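Local coordinates for protein fructose 1-phosphate kinase (Staphylococcus aureus, PDB 2JG5) that probably phosphorylates fructose 1-phosphate or tagatose 6-phosphate with ATP, as a dimeric sugar kinase of the PfkB family, at residues K33-K47 and F66-F80. Sequence-based numbering, arbitrary orientation.
Sequences KFAGGKGINVSRVLK and FIIDTLNNSAIQSNF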
loop_
_atom_site.group_PDB
_atom_site.type_symbol
_atom_site.label_atom_id
_atom_site.label_comp_id
_atom_site.label_asym_id
_atom_site.label_seq_id
_atom_site.Cartn_x
_atom_site.Cartn_y
_atom_site.Cartn_z
ATOM N N LYS A 33 3.163 7.718 -4.978
ATOM C CA LYS A 33 3.918 6.484 -4.879
ATOM C C LYS A 33 5.036 6.502 -5.877
ATOM O O LYS A 33 4.861 6.981 -6.995
ATOM C CB LYS A 33 3.022 5.297 -5.235
ATOM C CG LYS A 33 1.925 4.999 -4.259
ATOM C CD LYS A 33 1.212 3.718 -4.668
ATOM C CE LYS A 33 -0.097 3.597 -3.975
ATOM N NZ LYS A 33 -1.038 4.630 -4.485
ATOM N N PHE A 34 6.181 5.960 -5.486
ATOM C CA PHE A 34 7.222 5.653 -6.466
ATOM C C PHE A 34 8.004 4.369 -6.168
ATOM O O PHE A 34 7.895 3.800 -5.089
ATOM C CB PHE A 34 8.151 6.853 -6.691
ATOM C CG PHE A 34 8.769 7.410 -5.435
ATOM C CD1 PHE A 34 9.980 6.903 -4.953
ATOM C CD2 PHE A 34 8.177 8.481 -4.768
ATOM C CE1 PHE A 34 10.588 7.438 -3.802
ATOM C CE2 PHE A 34 8.768 9.026 -3.623
ATOM C CZ PHE A 34 9.978 8.499 -3.128
ATOM N N ALA A 35 8.767 3.903 -7.149
ATOM C CA ALA A 35 9.634 2.762 -6.956
ATOM C C ALA A 35 10.884 3.214 -6.207
ATOM O O ALA A 35 11.680 4.002 -6.722
ATOM C CB ALA A 35 9.995 2.147 -8.295
ATOM N N GLY A 36 11.045 2.723 -4.982
ATOM C CA GLY A 36 12.241 3.002 -4.191
ATOM C C GLY A 36 13.152 1.807 -3.997
ATOM O O GLY A 36 12.811 0.681 -4.346
ATOM N N GLY A 37 14.311 2.069 -3.402
ATOM C CA GLY A 37 15.359 1.080 -3.229
ATOM C C GLY A 37 16.626 1.649 -3.817
ATOM O O GLY A 37 16.581 2.407 -4.789
ATOM N N LYS A 38 17.762 1.281 -3.235
ATOM C CA LYS A 38 19.044 1.902 -3.604
ATOM C C LYS A 38 19.414 1.651 -5.072
ATOM O O LYS A 38 19.583 2.601 -5.838
ATOM C CB LYS A 38 20.163 1.493 -2.633
ATOM C CG LYS A 38 20.059 2.192 -1.270
ATOM C CD LYS A 38 21.144 1.763 -0.276
ATOM C CE LYS A 38 22.519 2.329 -0.635
ATOM N NZ LYS A 38 22.595 3.821 -0.529
ATOM N N GLY A 39 19.493 0.378 -5.461
ATOM C CA GLY A 39 19.790 0.010 -6.846
ATOM C C GLY A 39 18.806 0.600 -7.839
ATOM O O GLY A 39 19.194 1.031 -8.923
ATOM N N ILE A 40 17.536 0.655 -7.455
ATOM C CA ILE A 40 16.508 1.287 -8.289
ATOM C C ILE A 40 16.802 2.777 -8.497
ATOM O O ILE A 40 16.719 3.287 -9.624
ATOM C CB ILE A 40 15.099 1.058 -7.720
ATOM C CG1 ILE A 40 14.690 -0.402 -7.925
ATOM C CG2 ILE A 40 14.073 1.998 -8.371
ATOM C CD1 ILE A 40 13.343 -0.747 -7.272
ATOM N N ASN A 41 17.168 3.460 -7.413
ATOM C CA ASN A 41 17.521 4.869 -7.476
ATOM C C ASN A 41 18.748 5.084 -8.372
ATOM O O ASN A 41 18.786 6.020 -9.172
ATOM C CB ASN A 41 17.745 5.434 -6.066
ATOM C CG ASN A 41 16.434 5.815 -5.353
ATOM O OD1 ASN A 41 15.323 5.615 -5.870
ATOM N ND2 ASN A 41 16.569 6.386 -4.160
ATOM N N VAL A 42 19.741 4.203 -8.249
ATOM C CA VAL A 42 20.903 4.265 -9.128
ATOM C C VAL A 42 20.435 4.179 -10.595
ATOM O O VAL A 42 20.830 4.999 -11.424
ATOM C CB VAL A 42 21.986 3.165 -8.807
ATOM C CG1 VAL A 42 23.226 3.373 -9.653
ATOM C CG2 VAL A 42 22.383 3.191 -7.355
ATOM N N SER A 43 19.577 3.206 -10.902
ATOM C CA SER A 43 19.034 3.077 -12.261
ATOM C C SER A 43 18.313 4.361 -12.692
ATOM O O SER A 43 18.423 4.777 -13.853
ATOM C CB SER A 43 18.103 1.870 -12.388
ATOM O OG SER A 43 18.846 0.668 -12.393
ATOM N N ARG A 44 17.599 4.978 -11.747
ATOM C CA ARG A 44 16.851 6.207 -12.015
ATOM C C ARG A 44 17.791 7.363 -12.369
ATOM O O ARG A 44 17.530 8.111 -13.320
ATOM C CB ARG A 44 15.965 6.599 -10.834
ATOM C CG ARG A 44 14.674 5.804 -10.670
ATOM C CD ARG A 44 13.622 6.715 -10.068
ATOM N NE ARG A 44 12.395 6.044 -9.637
ATOM C CZ ARG A 44 11.195 6.220 -10.201
ATOM N NH1 ARG A 44 11.057 7.046 -11.238
ATOM N NH2 ARG A 44 10.125 5.577 -9.731
ATOM N N VAL A 45 18.883 7.500 -11.622
ATOM C CA VAL A 45 19.855 8.557 -11.911
ATOM C C VAL A 45 20.663 8.249 -13.178
ATOM O O VAL A 45 20.895 9.141 -13.994
ATOM C CB VAL A 45 20.783 8.877 -10.711
ATOM C CG1 VAL A 45 21.681 10.072 -11.031
ATOM C CG2 VAL A 45 19.960 9.174 -9.468
ATOM N N LEU A 46 21.061 6.991 -13.358
ATOM C CA LEU A 46 21.757 6.612 -14.587
ATOM C C LEU A 46 20.878 7.001 -15.765
ATOM O O LEU A 46 21.372 7.565 -16.739
ATOM C CB LEU A 46 22.105 5.118 -14.632
ATOM C CG LEU A 46 23.252 4.558 -13.776
ATOM C CD1 LEU A 46 23.253 3.031 -13.810
ATOM C CD2 LEU A 46 24.638 5.106 -14.182
ATOM N N LYS A 47 19.570 6.740 -15.647
ATOM C CA LYS A 47 18.602 7.086 -16.702
ATOM C C LYS A 47 18.526 8.578 -17.018
ATOM O O LYS A 47 18.562 8.964 -18.192
ATOM C CB LYS A 47 17.203 6.556 -16.368
ATOM C CG LYS A 47 16.219 6.666 -17.526
ATOM C CD LYS A 47 16.692 5.839 -18.719
ATOM C CE LYS A 47 16.027 6.282 -20.018
ATOM N NZ LYS A 47 16.355 5.311 -21.098
ATOM N N PHE A 66 3.910 -3.232 -9.859
ATOM C CA PHE A 66 3.976 -1.769 -9.831
ATOM C C PHE A 66 5.383 -1.241 -10.114
ATOM O O PHE A 66 5.561 -0.277 -10.871
ATOM C CB PHE A 66 3.491 -1.226 -8.482
ATOM C CG PHE A 66 3.697 0.262 -8.318
ATOM C CD1 PHE A 66 2.725 1.161 -8.736
ATOM C CD2 PHE A 66 4.871 0.760 -7.751
ATOM C CE1 PHE A 66 2.913 2.537 -8.591
ATOM C CE2 PHE A 66 5.067 2.137 -7.599
ATOM C CZ PHE A 66 4.083 3.023 -8.017
ATOM N N ILE A 67 6.370 -1.871 -9.479
ATOM C CA ILE A 67 7.765 -1.505 -9.660
ATOM C C ILE A 67 8.235 -1.750 -11.100
ATOM O O ILE A 67 8.941 -0.910 -11.687
ATOM C CB ILE A 67 8.658 -2.237 -8.646
ATOM C CG1 ILE A 67 8.363 -1.703 -7.238
ATOM C CG2 ILE A 67 10.133 -2.079 -9.007
ATOM C CD1 ILE A 67 9.308 -2.213 -6.170
ATOM N N ILE A 68 7.832 -2.885 -11.669
ATOM C CA ILE A 68 8.177 -3.182 -13.051
ATOM C C ILE A 68 7.521 -2.176 -14.012
ATOM O O ILE A 68 8.205 -1.602 -14.876
ATOM C CB ILE A 68 7.850 -4.637 -13.434
ATOM C CG1 ILE A 68 8.422 -5.609 -12.387
ATOM C CG2 ILE A 68 8.404 -4.956 -14.815
ATOM C CD1 ILE A 68 7.915 -7.049 -12.498
ATOM N N ASP A 69 6.223 -1.927 -13.841
ATOM C CA ASP A 69 5.512 -0.971 -14.702
ATOM C C ASP A 69 6.041 0.458 -14.552
ATOM O O ASP A 69 6.173 1.179 -15.542
ATOM C CB ASP A 69 3.995 -1.020 -14.460
ATOM C CG ASP A 69 3.375 -2.348 -14.874
ATOM O OD1 ASP A 69 4.124 -3.311 -15.154
ATOM O OD2 ASP A 69 2.134 -2.439 -14.924
ATOM N N THR A 70 6.350 0.848 -13.316
ATOM C CA THR A 70 6.943 2.154 -13.025
ATOM C C THR A 70 8.286 2.313 -13.725
ATOM O O THR A 70 8.525 3.323 -14.394
ATOM C CB THR A 70 7.076 2.390 -11.494
ATOM O OG1 THR A 70 5.770 2.561 -10.932
ATOM C CG2 THR A 70 7.900 3.631 -11.181
ATOM N N LEU A 71 9.153 1.309 -13.586
ATOM C CA LEU A 71 10.425 1.314 -14.306
ATOM C C LEU A 71 10.223 1.332 -15.821
ATOM O O LEU A 71 10.871 2.104 -16.523
ATOM C CB LEU A 71 11.330 0.146 -13.881
ATOM C CG LEU A 71 11.924 0.223 -12.466
ATOM C CD1 LEU A 71 12.850 -0.967 -12.219
ATOM C CD2 LEU A 71 12.664 1.553 -12.221
ATOM N N ASN A 72 9.315 0.493 -16.314
ATOM C CA ASN A 72 9.027 0.435 -17.750
ATOM C C ASN A 72 8.560 1.775 -18.311
ATOM O O ASN A 72 9.019 2.200 -19.369
ATOM C CB ASN A 72 7.999 -0.656 -18.063
ATOM C CG ASN A 72 8.559 -2.071 -17.897
ATOM O OD1 ASN A 72 9.774 -2.305 -18.002
ATOM N ND2 ASN A 72 7.664 -3.028 -17.647
ATOM N N ASN A 73 7.661 2.444 -17.592
ATOM C CA ASN A 73 7.176 3.761 -18.006
ATOM C C ASN A 73 8.301 4.776 -18.063
ATOM O O ASN A 73 8.229 5.749 -18.810
ATOM C CB ASN A 73 6.079 4.273 -17.071
ATOM C CG ASN A 73 4.819 3.420 -17.111
ATOM O OD1 ASN A 73 4.653 2.549 -17.972
ATOM N ND2 ASN A 73 3.925 3.666 -16.161
ATOM N N SER A 74 9.337 4.536 -17.265
ATOM C CA SER A 74 10.521 5.385 -17.222
ATOM C C SER A 74 11.589 4.971 -18.258
ATOM O O SER A 74 12.654 5.598 -18.346
ATOM C CB SER A 74 11.112 5.355 -15.813
ATOM O OG SER A 74 11.792 6.559 -15.528
ATOM N N ALA A 75 11.291 3.932 -19.041
ATOM C CA ALA A 75 12.223 3.362 -20.022
ATOM C C ALA A 75 13.464 2.748 -19.358
ATOM O O ALA A 75 14.575 2.810 -19.898
ATOM C CB ALA A 75 12.615 4.399 -21.090
ATOM N N ILE A 76 13.264 2.166 -18.179
ATOM C CA ILE A 76 14.311 1.398 -17.518
ATOM C C ILE A 76 13.930 -0.088 -17.525
ATOM O O ILE A 76 12.823 -0.462 -17.129
ATOM C CB ILE A 76 14.612 1.917 -16.090
ATOM C CG1 ILE A 76 15.019 3.393 -16.140
ATOM C CG2 ILE A 76 15.722 1.096 -15.446
ATOM C CD1 ILE A 76 14.918 4.136 -14.831
ATOM N N GLN A 77 14.848 -0.922 -18.002
ATOM C CA GLN A 77 14.628 -2.363 -18.065
ATOM C C GLN A 77 14.796 -2.981 -16.686
ATOM O O GLN A 77 15.483 -2.418 -15.822
ATOM C CB GLN A 77 15.593 -3.026 -19.059
ATOM C CG GLN A 77 15.488 -2.512 -20.482
ATOM C CD GLN A 77 16.605 -3.042 -21.372
ATOM O OE1 GLN A 77 17.519 -2.302 -21.766
ATOM N NE2 GLN A 77 16.538 -4.332 -21.692
ATOM N N SER A 78 14.151 -4.128 -16.484
ATOM C CA SER A 78 14.265 -4.886 -15.253
ATOM C C SER A 78 14.136 -6.382 -15.521
ATOM O O SER A 78 13.498 -6.816 -16.483
ATOM C CB SER A 78 13.231 -4.426 -14.218
ATOM O OG SER A 78 11.917 -4.856 -14.554
ATOM N N ASN A 79 14.761 -7.175 -14.662
ATOM C CA ASN A 79 14.713 -8.613 -14.810
ATOM C C ASN A 79 14.726 -9.185 -13.408
ATOM O O ASN A 79 15.618 -9.947 -13.027
ATOM C CB ASN A 79 15.883 -9.095 -15.672
ATOM C CG ASN A 79 15.639 -10.459 -16.307
ATOM O OD1 ASN A 79 14.553 -11.035 -16.216
ATOM N ND2 ASN A 79 16.669 -10.982 -16.958
ATOM N N PHE A 80 13.723 -8.753 -12.638
ATOM C CA PHE A 80 13.523 -9.155 -11.251
ATOM C C PHE A 80 13.163 -10.625 -11.112
ATOM O O PHE A 80 12.479 -11.192 -11.968
ATOM C CB PHE A 80 12.413 -8.315 -10.602
ATOM C CG PHE A 80 12.804 -6.890 -10.325
ATOM C CD1 PHE A 80 12.153 -5.843 -10.969
ATOM C CD2 PHE A 80 13.806 -6.593 -9.407
ATOM C CE1 PHE A 80 12.500 -4.509 -10.704
ATOM C CE2 PHE A 80 14.171 -5.275 -9.139
ATOM C CZ PHE A 80 13.516 -4.228 -9.788
#
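The carbonyl O of Phe-66, whose ring packs on Lys-33, is gripped twice by Thr-70. Thr-70 OG1 donates to Phe-66 O at 2.8 Å, from 37° above the carbonyl plane. The Thr-70 amide, the regular helix bond, reaches it from the opposite face. OG1 also lies above one face of the Phe-66 ring, near its rim. With OG1 so engaged, CG2 of Thr-70 stands anti to the backbone N and faces strand 33-36. Thr-70 CG2 meets Ala-35 CB at 3.9 Å. It also comes close to Arg-44 NH2. The ring of Phe-66 turns its edge to the Phe-34 carbonyl carbon and the Ala-35 amide N, and Phe-66 CZ touches Lys-33 CB at 3.7 Å. The Lys-33 chain leads on to a salt bridge with Asp-86 of the second subunit, and Phe-62 of that subunit meets the Phe-66 ring. In this ribokinase-like fold, strand 25-36 belongs to the small sheet beside the main alpha/beta domain. Helix 66-73 crosses the strand's end at 92° and runs nearly parallel to helix 38-47, 13° apart. Between the two helices Ile-40 makes apolar contacts with Ile-67 and Leu-71. Ile-40 CD1 reaches Ile-67 CG2 at 3.9 Å, the two side chains roughly perpendicular to each other, while Ile-40 CG2 meets Leu-71 CD2. A Schellman motif at Ala-75 ends helix 66-73 and turns Ile-76 back toward helix 38-47. Ile-76 CD1 packs on Lys-47 CB at 3.7 Å, and its CG2 on Ser-43 CB. Ser-43 OG bonds instead to Thr-4 and Ser-53. Lys-47 bends at chi2 and runs alongside Ile-76 but points the other way. Lys-47 NZ makes a weak hydrogen bond to Ala-75 O at 3.3 Å, and a long, weak ion pair with Glu-52.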